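Local coordinates for protein VirX1 (Cyanophage Syn10, PDB 6QGM) that acts as a viral halogenase that iodinates diverse substrates and belongs to the flavin-dependent tryptophan halogenase family, at residues B[348-360]-B[393-407]. Sequence-based numbering, arbitrary orientation.
Sequences YGFIEPLESTGLL and DHQIDSFSDFVAMHY
Tyr407 OH donates a hydrogen bond to Glu352 OE2 (2.7 Å), reaching that oxygen from above the carboxylate plane by 48°. The other oxygen, Glu352 OE1, is gripped by Asn250 ND2 and Trp280 NE1, so the buried carboxylate is held on both oxygens and its rotation is restricted. The preceding residue, His406, has its ring held by ND1, which donates to Phe402 O on its own helix (2.8 Å), with the acceptor in the ring plane. Its NE2 points at Glu355 OE2 in a His-carboxylate hydrogen bond whose refined length is doubtfully short. Glu355 gets there by bending at chi2 (-62°), which brings its CD beside Phe402 CE2, and His406 CE1 sits over the centre of the Phe402 ring. Leu354 CD2 packs on His406 CB at 3.6 Å. Apolar packing continues along the helix: Ile351 CG2 meets Val403 CG2 (3.7 Å), and Ile351 CD1 lies against Ile396 CG1 (3.7 Å) and Phe399 CB. Beyond them, Leu360 CD2 makes a CH-pi contact over one face of Phe399, 3.8 Å from the ring centroid. Through Leu354 and Glu355, helix 382-408 backs the loop Pro-Leu-Glu-Ser-Thr-Gly (353-358), whose sequence is consistent with the active-site loop of flavin-dependent tryptophan halogenases.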
ATOM      1  N   TYR B 348      11.995 -14.581 -23.196  1.00 58.75           N
ATOM      2  CA  TYR B 348      11.429 -13.448 -22.410  1.00 56.38           C
ATOM      3  C   TYR B 348      12.380 -13.062 -21.276  1.00 55.63           C
ATOM      4  O   TYR B 348      12.793 -11.875 -21.211  1.00 59.10           O
ATOM      5  CB  TYR B 348      10.041 -13.743 -21.842  1.00 54.38           C
ATOM      6  CG  TYR B 348       9.654 -12.769 -20.756  1.00 54.80           C
ATOM      7  CD1 TYR B 348       9.452 -11.432 -21.039  1.00 54.75           C
ATOM      8  CD2 TYR B 348       9.538 -13.162 -19.439  1.00 55.93           C
ATOM      9  CE1 TYR B 348       9.126 -10.511 -20.062  1.00 54.89           C
ATOM     10  CE2 TYR B 348       9.223 -12.263 -18.434  1.00 55.35           C
ATOM     11  CZ  TYR B 348       9.013 -10.930 -18.741  1.00 55.93           C
ATOM     12  OH  TYR B 348       8.682 -10.050 -17.743  1.00 53.69           O
ATOM     13  N   GLY B 349      12.698 -14.004 -20.385  1.00 53.63           N
ATOM     14  CA  GLY B 349      13.430 -13.704 -19.132  1.00 54.07           C
ATOM     15  C   GLY B 349      14.119 -14.925 -18.553  1.00 55.19           C
ATOM     16  O   GLY B 349      13.811 -16.074 -18.970  1.00 59.52           O
ATOM     17  N   PHE B 350      15.041 -14.685 -17.626  1.00 55.75           N
ATOM     18  CA  PHE B 350      15.842 -15.730 -16.953  1.00 56.94           C
ATOM     19  C   PHE B 350      16.403 -15.140 -15.655  1.00 57.69           C
ATOM     20  O   PHE B 350      16.951 -14.025 -15.685  1.00 67.59           O
ATOM     21  CB  PHE B 350      16.916 -16.239 -17.921  1.00 56.35           C
ATOM     22  CG  PHE B 350      17.942 -17.157 -17.308  1.00 56.29           C
ATOM     23  CD1 PHE B 350      19.042 -16.650 -16.639  1.00 54.48           C
ATOM     24  CD2 PHE B 350      17.802 -18.536 -17.386  1.00 55.98           C
ATOM     25  CE1 PHE B 350      19.987 -17.501 -16.079  1.00 53.15           C
ATOM     26  CE2 PHE B 350      18.743 -19.380 -16.816  1.00 53.49           C
ATOM     27  CZ  PHE B 350      19.833 -18.861 -16.176  1.00 51.95           C
ATOM     28  N   ILE B 351      16.250 -15.862 -14.551  1.00 54.83           N
ATOM     29  CA  ILE B 351      17.017 -15.668 -13.287  1.00 57.72           C
ATOM     30  C   ILE B 351      17.929 -16.882 -13.134  1.00 58.59           C
ATOM     31  O   ILE B 351      17.465 -17.985 -13.397  1.00 61.74           O
ATOM     32  CB  ILE B 351      16.079 -15.499 -12.077  1.00 60.20           C
ATOM     33  CG1 ILE B 351      14.976 -14.481 -12.353  1.00 63.37           C
ATOM     34  CG2 ILE B 351      16.859 -15.157 -10.817  1.00 60.57           C
ATOM     35  CD1 ILE B 351      13.754 -14.656 -11.491  1.00 60.82           C
ATOM     36  N   GLU B 352      19.193 -16.687 -12.765  1.00 62.03           N
ATOM     37  CA  GLU B 352      20.103 -17.818 -12.459  1.00 62.59           C
ATOM     38  C   GLU B 352      19.341 -18.739 -11.513  1.00 58.89           C
ATOM     39  O   GLU B 352      18.631 -18.254 -10.629  1.00 57.94           O
ATOM     40  CB  GLU B 352      21.417 -17.306 -11.878  1.00 65.64           C
ATOM     41  CG  GLU B 352      21.281 -16.553 -10.551  1.00 67.39           C
ATOM     42  CD  GLU B 352      22.620 -16.146  -9.977  1.00 69.43           C
ATOM     43  OE1 GLU B 352      23.604 -16.797 -10.345  1.00 74.94           O
ATOM     44  OE2 GLU B 352      22.702 -15.156  -9.261  1.00 73.92           O
ATOM     45  N   PRO B 353      19.427 -20.078 -11.680  1.00 56.13           N
ATOM     46  CA  PRO B 353      18.520 -21.008 -10.979  1.00 54.11           C
ATOM     47  C   PRO B 353      18.875 -21.304  -9.512  1.00 50.93           C
ATOM     48  O   PRO B 353      18.801 -22.432  -9.113  1.00 50.92           O
ATOM     49  CB  PRO B 353      18.624 -22.270 -11.836  1.00 52.85           C
ATOM     50  CG  PRO B 353      20.089 -22.239 -12.273  1.00 55.42           C
ATOM     51  CD  PRO B 353      20.399 -20.772 -12.533  1.00 55.81           C
ATOM     52  N   LEU B 354      19.227 -20.278  -8.743  1.00 50.98           N
ATOM     53  CA  LEU B 354      19.560 -20.387  -7.295  1.00 52.94           C
ATOM     54  C   LEU B 354      18.282 -20.712  -6.504  1.00 52.56           C
ATOM     55  O   LEU B 354      18.392 -21.329  -5.425  1.00 52.19           O
ATOM     56  CB  LEU B 354      20.191 -19.071  -6.821  1.00 51.68           C
ATOM     57  CG  LEU B 354      20.726 -19.089  -5.393  1.00 51.78           C
ATOM     58  CD1 LEU B 354      21.806 -20.138  -5.229  1.00 52.68           C
ATOM     59  CD2 LEU B 354      21.260 -17.727  -4.987  1.00 51.57           C
ATOM     60  N   GLU B 355      17.119 -20.305  -7.018  1.00 50.45           N
ATOM     61  CA  GLU B 355      15.812 -20.643  -6.413  1.00 51.93           C
ATOM     62  C   GLU B 355      15.027 -21.523  -7.397  1.00 52.12           C
ATOM     63  O   GLU B 355      13.793 -21.500  -7.370  1.00 51.07           O
ATOM     64  CB  GLU B 355      15.105 -19.353  -5.995  1.00 53.98           C
ATOM     65  CG  GLU B 355      15.537 -18.856  -4.631  1.00 55.68           C
ATOM     66  CD  GLU B 355      15.232 -19.791  -3.463  1.00 58.88           C
ATOM     67  OE1 GLU B 355      14.194 -20.504  -3.539  1.00 61.04           O
ATOM     68  OE2 GLU B 355      16.032 -19.821  -2.482  1.00 60.87           O
ATOM     69  N   SER B 356      15.736 -22.332  -8.177  1.00 53.40           N
ATOM     70  CA  SER B 356      15.186 -23.370  -9.084  1.00 55.44           C
ATOM     71  C   SER B 356      14.068 -22.751  -9.903  1.00 55.53           C
ATOM     72  O   SER B 356      12.986 -23.347 -10.010  1.00 58.58           O
ATOM     73  CB  SER B 356      14.702 -24.557  -8.299  1.00 56.61           C
ATOM     74  OG  SER B 356      15.736 -25.051  -7.455  1.00 56.29           O
ATOM     75  N   THR B 357      14.351 -21.584 -10.452  1.00 58.12           N
ATOM     76  CA  THR B 357      13.371 -20.654 -11.066  1.00 60.73           C
ATOM     77  C   THR B 357      13.444 -20.814 -12.604  1.00 60.74           C
ATOM     78  O   THR B 357      12.570 -20.258 -13.288  1.00 59.11           O
ATOM     79  CB  THR B 357      13.570 -19.277 -10.405  1.00 59.90           C
ATOM     80  OG1 THR B 357      12.638 -18.327 -10.902  1.00 61.34           O
ATOM     81  CG2 THR B 357      14.981 -18.738 -10.509  1.00 58.23           C
ATOM     82  N   GLY B 358      14.386 -21.629 -13.100  1.00 60.50           N
ATOM     83  CA  GLY B 358      14.554 -22.002 -14.521  1.00 60.42           C
ATOM     84  C   GLY B 358      13.249 -22.008 -15.306  1.00 62.79           C
ATOM     85  O   GLY B 358      13.102 -21.201 -16.207  1.00 67.03           O
ATOM     86  N   LEU B 359      12.314 -22.882 -14.965  1.00 68.75           N
ATOM     87  CA  LEU B 359      11.054 -23.109 -15.729  1.00 71.95           C
ATOM     88  C   LEU B 359       9.981 -22.074 -15.371  1.00 75.54           C
ATOM     89  O   LEU B 359       8.890 -22.157 -15.993  1.00 76.39           O
ATOM     90  CB  LEU B 359      10.521 -24.525 -15.447  1.00 73.89           C
ATOM     91  CG  LEU B 359      11.210 -25.669 -16.193  1.00 75.01           C
ATOM     92  CD1 LEU B 359      10.351 -26.928 -16.143  1.00 75.83           C
ATOM     93  CD2 LEU B 359      11.506 -25.306 -17.641  1.00 75.51           C
ATOM     94  N   LEU B 360      10.232 -21.138 -14.448  1.00 79.83           N
ATOM     95  CA  LEU B 360       9.188 -20.195 -13.939  1.00 81.53           C
ATOM     96  C   LEU B 360       8.684 -19.320 -15.091  1.00 78.01           C
ATOM     97  O   LEU B 360       7.485 -19.299 -15.379  1.00 73.82           O
ATOM     98  CB  LEU B 360       9.769 -19.310 -12.833  1.00 84.35           C
ATOM     99  CG  LEU B 360       8.787 -18.300 -12.246  1.00 85.99           C
ATOM    100  CD1 LEU B 360       7.763 -19.009 -11.362  1.00 87.62           C
ATOM    101  CD2 LEU B 360       9.534 -17.230 -11.456  1.00 85.07           C
ATOM    102  N   ASP B 393       5.998  -9.617 -15.541  1.00 54.95           N
ATOM    103  CA  ASP B 393       7.053  -8.647 -15.143  1.00 52.76           C
ATOM    104  C   ASP B 393       7.154  -8.578 -13.616  1.00 51.77           C
ATOM    105  O   ASP B 393       8.260  -8.729 -13.095  1.00 51.21           O
ATOM    106  CB  ASP B 393       6.757  -7.264 -15.704  1.00 55.07           C
ATOM    107  CG  ASP B 393       7.885  -6.280 -15.488  1.00 56.05           C
ATOM    108  OD1 ASP B 393       8.902  -6.418 -16.216  1.00 58.12           O
ATOM    109  OD2 ASP B 393       7.745  -5.416 -14.586  1.00 52.85           O
ATOM    110  N   HIS B 394       6.040  -8.350 -12.913  1.00 51.17           N
ATOM    111  CA  HIS B 394       5.988  -8.286 -11.424  1.00 49.79           C
ATOM    112  C   HIS B 394       6.672  -9.524 -10.840  1.00 49.44           C
ATOM    113  O   HIS B 394       7.470  -9.380  -9.890  1.00 49.36           O
ATOM    114  CB  HIS B 394       4.547  -8.169 -10.899  1.00 50.36           C
ATOM    115  CG  HIS B 394       4.488  -7.640  -9.501  1.00 48.88           C
ATOM    116  ND1 HIS B 394       4.812  -8.405  -8.403  1.00 48.16           N
ATOM    117  CD2 HIS B 394       4.196  -6.414  -9.029  1.00 49.30           C
ATOM    118  CE1 HIS B 394       4.724  -7.678  -7.314  1.00 48.58           C
ATOM    119  NE2 HIS B 394       4.356  -6.448  -7.668  1.00 50.31           N
ATOM    120  N   GLN B 395       6.371 -10.694 -11.406  1.00 50.19           N
ATOM    121  CA  GLN B 395       6.806 -12.005 -10.870  1.00 52.44           C
ATOM    122  C   GLN B 395       8.328 -12.125 -10.971  1.00 53.17           C
ATOM    123  O   GLN B 395       8.968 -12.469  -9.962  1.00 56.22           O
ATOM    124  CB  GLN B 395       6.115 -13.140 -11.611  1.00 53.65           C
ATOM    125  CG  GLN B 395       6.707 -14.492 -11.268  1.00 56.66           C
ATOM    126  CD  GLN B 395       5.664 -15.584 -11.217  1.00 60.51           C
ATOM    127  OE1 GLN B 395       5.650 -16.514 -12.030  1.00 60.23           O
ATOM    128  NE2 GLN B 395       4.785 -15.469 -10.230  1.00 61.40           N
ATOM    129  N   ILE B 396       8.890 -11.851 -12.146  1.00 53.62           N
ATOM    130  CA  ILE B 396      10.351 -12.030 -12.386  1.00 52.61           C
ATOM    131  C   ILE B 396      11.129 -10.969 -11.594  1.00 53.75           C
ATOM    132  O   ILE B 396      12.247 -11.268 -11.165  1.00 56.85           O
ATOM    133  CB  ILE B 396      10.674 -12.053 -13.888  1.00 49.90           C
ATOM    134  CG1 ILE B 396      12.001 -12.760 -14.144  1.00 47.79           C
ATOM    135  CG2 ILE B 396      10.625 -10.663 -14.492  1.00 51.72           C
ATOM    136  CD1 ILE B 396      12.247 -13.087 -15.588  1.00 48.59           C
ATOM    137  N   ASP B 397      10.538  -9.801 -11.351  1.00 53.81           N
ATOM    138  CA  ASP B 397      11.151  -8.747 -10.496  1.00 55.34           C
ATOM    139  C   ASP B 397      11.177  -9.232  -9.038  1.00 56.31           C
ATOM    140  O   ASP B 397      12.235  -9.072  -8.367  1.00 52.51           O
ATOM    141  CB  ASP B 397      10.424  -7.403 -10.639  1.00 56.93           C
ATOM    142  CG  ASP B 397      10.922  -6.568 -11.828  1.00 60.49           C
ATOM    143  OD1 ASP B 397      11.913  -6.995 -12.511  1.00 60.45           O
ATOM    144  OD2 ASP B 397      10.338  -5.474 -12.060  1.00 63.14           O
ATOM    145  N   SER B 398      10.059  -9.795  -8.554  1.00 57.20           N
ATOM    146  CA  SER B 398       9.935 -10.410  -7.209  1.00 56.64           C
ATOM    147  C   SER B 398      11.039 -11.443  -7.021  1.00 55.50           C
ATOM    148  O   SER B 398      11.823 -11.328  -6.058  1.00 52.75           O
ATOM    149  CB  SER B 398       8.581 -11.022  -7.012  1.00 59.19           C
ATOM    150  OG  SER B 398       7.575 -10.027  -7.068  1.00 66.62           O
ATOM    151  N   PHE B 399      11.113 -12.416  -7.930  1.00 56.39           N
ATOM    152  CA  PHE B 399      12.014 -13.585  -7.802  1.00 56.90           C
ATOM    153  C   PHE B 399      13.468 -13.127  -7.893  1.00 57.19           C
ATOM    154  O   PHE B 399      14.286 -13.704  -7.165  1.00 61.30           O
ATOM    155  CB  PHE B 399      11.654 -14.668  -8.822  1.00 57.29           C
ATOM    156  CG  PHE B 399      10.694 -15.695  -8.295  1.00 57.53           C
ATOM    157  CD1 PHE B 399      11.159 -16.716  -7.475  1.00 58.64           C
ATOM    158  CD2 PHE B 399       9.331 -15.604  -8.547  1.00 58.42           C
ATOM    159  CE1 PHE B 399      10.281 -17.637  -6.924  1.00 57.38           C
ATOM    160  CE2 PHE B 399       8.457 -16.529  -7.998  1.00 57.03           C
ATOM    161  CZ  PHE B 399       8.938 -17.549  -7.205  1.00 57.94           C
ATOM    162  N   SER B 400      13.782 -12.144  -8.742  1.00 56.38           N
ATOM    163  CA  SER B 400      15.171 -11.634  -8.921  1.00 55.59           C
ATOM    164  C   SER B 400      15.635 -10.940  -7.629  1.00 55.76           C
ATOM    165  O   SER B 400      16.804 -11.159  -7.244  1.00 56.25           O
ATOM    166  CB  SER B 400      15.303 -10.745 -10.146  1.00 54.43           C
ATOM    167  OG  SER B 400      14.481  -9.594 -10.039  1.00 55.70           O
ATOM    168  N   ASP B 401      14.755 -10.173  -6.966  1.00 54.98           N
ATOM    169  CA  ASP B 401      15.012  -9.581  -5.619  1.00 53.52           C
ATOM    170  C   ASP B 401      15.248 -10.683  -4.581  1.00 51.71           C
ATOM    171  O   ASP B 401      16.191 -10.554  -3.777  1.00 51.09           O
ATOM    172  CB  ASP B 401      13.859  -8.683  -5.153  1.00 54.96           C
ATOM    173  CG  ASP B 401      13.970  -7.242  -5.605  1.00 57.48           C
ATOM    174  OD1 ASP B 401      15.077  -6.826  -5.966  1.00 60.30           O
ATOM    175  OD2 ASP B 401      12.951  -6.558  -5.614  1.00 61.73           O
ATOM    176  N   PHE B 402      14.410 -11.718  -4.572  1.00 50.89           N
ATOM    177  CA  PHE B 402      14.518 -12.848  -3.614  1.00 51.32           C
ATOM    178  C   PHE B 402      15.886 -13.517  -3.781  1.00 50.69           C
ATOM    179  O   PHE B 402      16.590 -13.757  -2.777  1.00 51.16           O
ATOM    180  CB  PHE B 402      13.358 -13.828  -3.804  1.00 52.04           C
ATOM    181  CG  PHE B 402      13.406 -15.028  -2.889  1.00 53.12           C
ATOM    182  CD1 PHE B 402      13.778 -14.925  -1.555  1.00 54.56           C
ATOM    183  CD2 PHE B 402      13.043 -16.272  -3.365  1.00 53.57           C
ATOM    184  CE1 PHE B 402      13.815 -16.051  -0.738  1.00 53.85           C
ATOM    185  CE2 PHE B 402      13.086 -17.398  -2.554  1.00 51.69           C
ATOM    186  CZ  PHE B 402      13.477 -17.291  -1.247  1.00 51.71           C
ATOM    187  N   VAL B 403      16.275 -13.786  -5.027  1.00 50.36           N
ATOM    188  CA  VAL B 403      17.580 -14.429  -5.366  1.00 50.08           C
ATOM    189  C   VAL B 403      18.705 -13.492  -4.892  1.00 50.33           C
ATOM    190  O   VAL B 403      19.645 -13.991  -4.278  1.00 51.93           O
ATOM    191  CB  VAL B 403      17.659 -14.769  -6.871  1.00 48.26           C
ATOM    192  CG1 VAL B 403      19.055 -15.134  -7.322  1.00 48.81           C
ATOM    193  CG2 VAL B 403      16.699 -15.880  -7.221  1.00 47.01           C
ATOM    194  N   ALA B 404      18.586 -12.180  -5.118  1.00 48.92           N
ATOM    195  CA  ALA B 404      19.592 -11.179  -4.697  1.00 48.60           C
ATOM    196  C   ALA B 404      19.795 -11.235  -3.172  1.00 49.52           C
ATOM    197  O   ALA B 404      20.947 -11.041  -2.731  1.00 48.11           O
ATOM    198  CB  ALA B 404      19.192  -9.792  -5.151  1.00 49.55           C
ATOM    199  N   MET B 405      18.738 -11.518  -2.396  1.00 50.67           N
ATOM    200  CA  MET B 405      18.799 -11.545  -0.913  1.00 50.89           C
ATOM    201  C   MET B 405      19.716 -12.672  -0.423  1.00 51.09           C
ATOM    202  O   MET B 405      20.315 -12.499   0.646  1.00 51.24           O
ATOM    203  CB  MET B 405      17.402 -11.706  -0.312  1.00 53.18           C
ATOM    204  CG  MET B 405      16.593 -10.433  -0.341  1.00 55.19           C
ATOM    205  SD  MET B 405      15.063 -10.532   0.585  1.00 58.46           S
ATOM    206  CE  MET B 405      14.399  -8.889   0.322  1.00 61.01           C
ATOM    207  N   HIS B 406      19.840 -13.767  -1.179  1.00 52.22           N
ATOM    208  CA  HIS B 406      20.742 -14.915  -0.869  1.00 53.04           C
ATOM    209  C   HIS B 406      22.202 -14.452  -0.794  1.00 51.84           C
ATOM    210  O   HIS B 406      22.969 -15.042  -0.010  1.00 53.54           O
ATOM    211  CB  HIS B 406      20.633 -16.027  -1.921  1.00 54.12           C
ATOM    212  CG  HIS B 406      19.307 -16.709  -1.976  1.00 54.01           C
ATOM    213  ND1 HIS B 406      18.134 -16.029  -2.207  1.00 57.17           N
ATOM    214  CD2 HIS B 406      18.969 -18.006  -1.877  1.00 53.38           C
ATOM    215  CE1 HIS B 406      17.123 -16.880  -2.214  1.00 56.76           C
ATOM    216  NE2 HIS B 406      17.614 -18.097  -2.017  1.00 55.24           N
ATOM    217  N   TYR B 407      22.570 -13.468  -1.614  1.00 49.60           N
ATOM    218  CA  TYR B 407      23.935 -12.894  -1.691  1.00 49.82           C
ATOM    219  C   TYR B 407      24.075 -11.791  -0.639  1.00 49.84           C
ATOM    220  O   TYR B 407      25.052 -11.786   0.118  1.00 51.25           O
ATOM    221  CB  TYR B 407      24.214 -12.337  -3.094  1.00 49.05           C
ATOM    222  CG  TYR B 407      24.235 -13.352  -4.210  1.00 46.87           C
ATOM    223  CD1 TYR B 407      25.342 -14.145  -4.423  1.00 46.31           C
ATOM    224  CD2 TYR B 407      23.163 -13.491  -5.076  1.00 46.69           C
ATOM    225  CE1 TYR B 407      25.387 -15.075  -5.449  1.00 47.38           C
ATOM    226  CE2 TYR B 407      23.179 -14.414  -6.104  1.00 47.26           C
ATOM    227  CZ  TYR B 407      24.298 -15.211  -6.292  1.00 48.93           C
ATOM    228  OH  TYR B 407      24.341 -16.123  -7.311  1.00 49.94           O
TER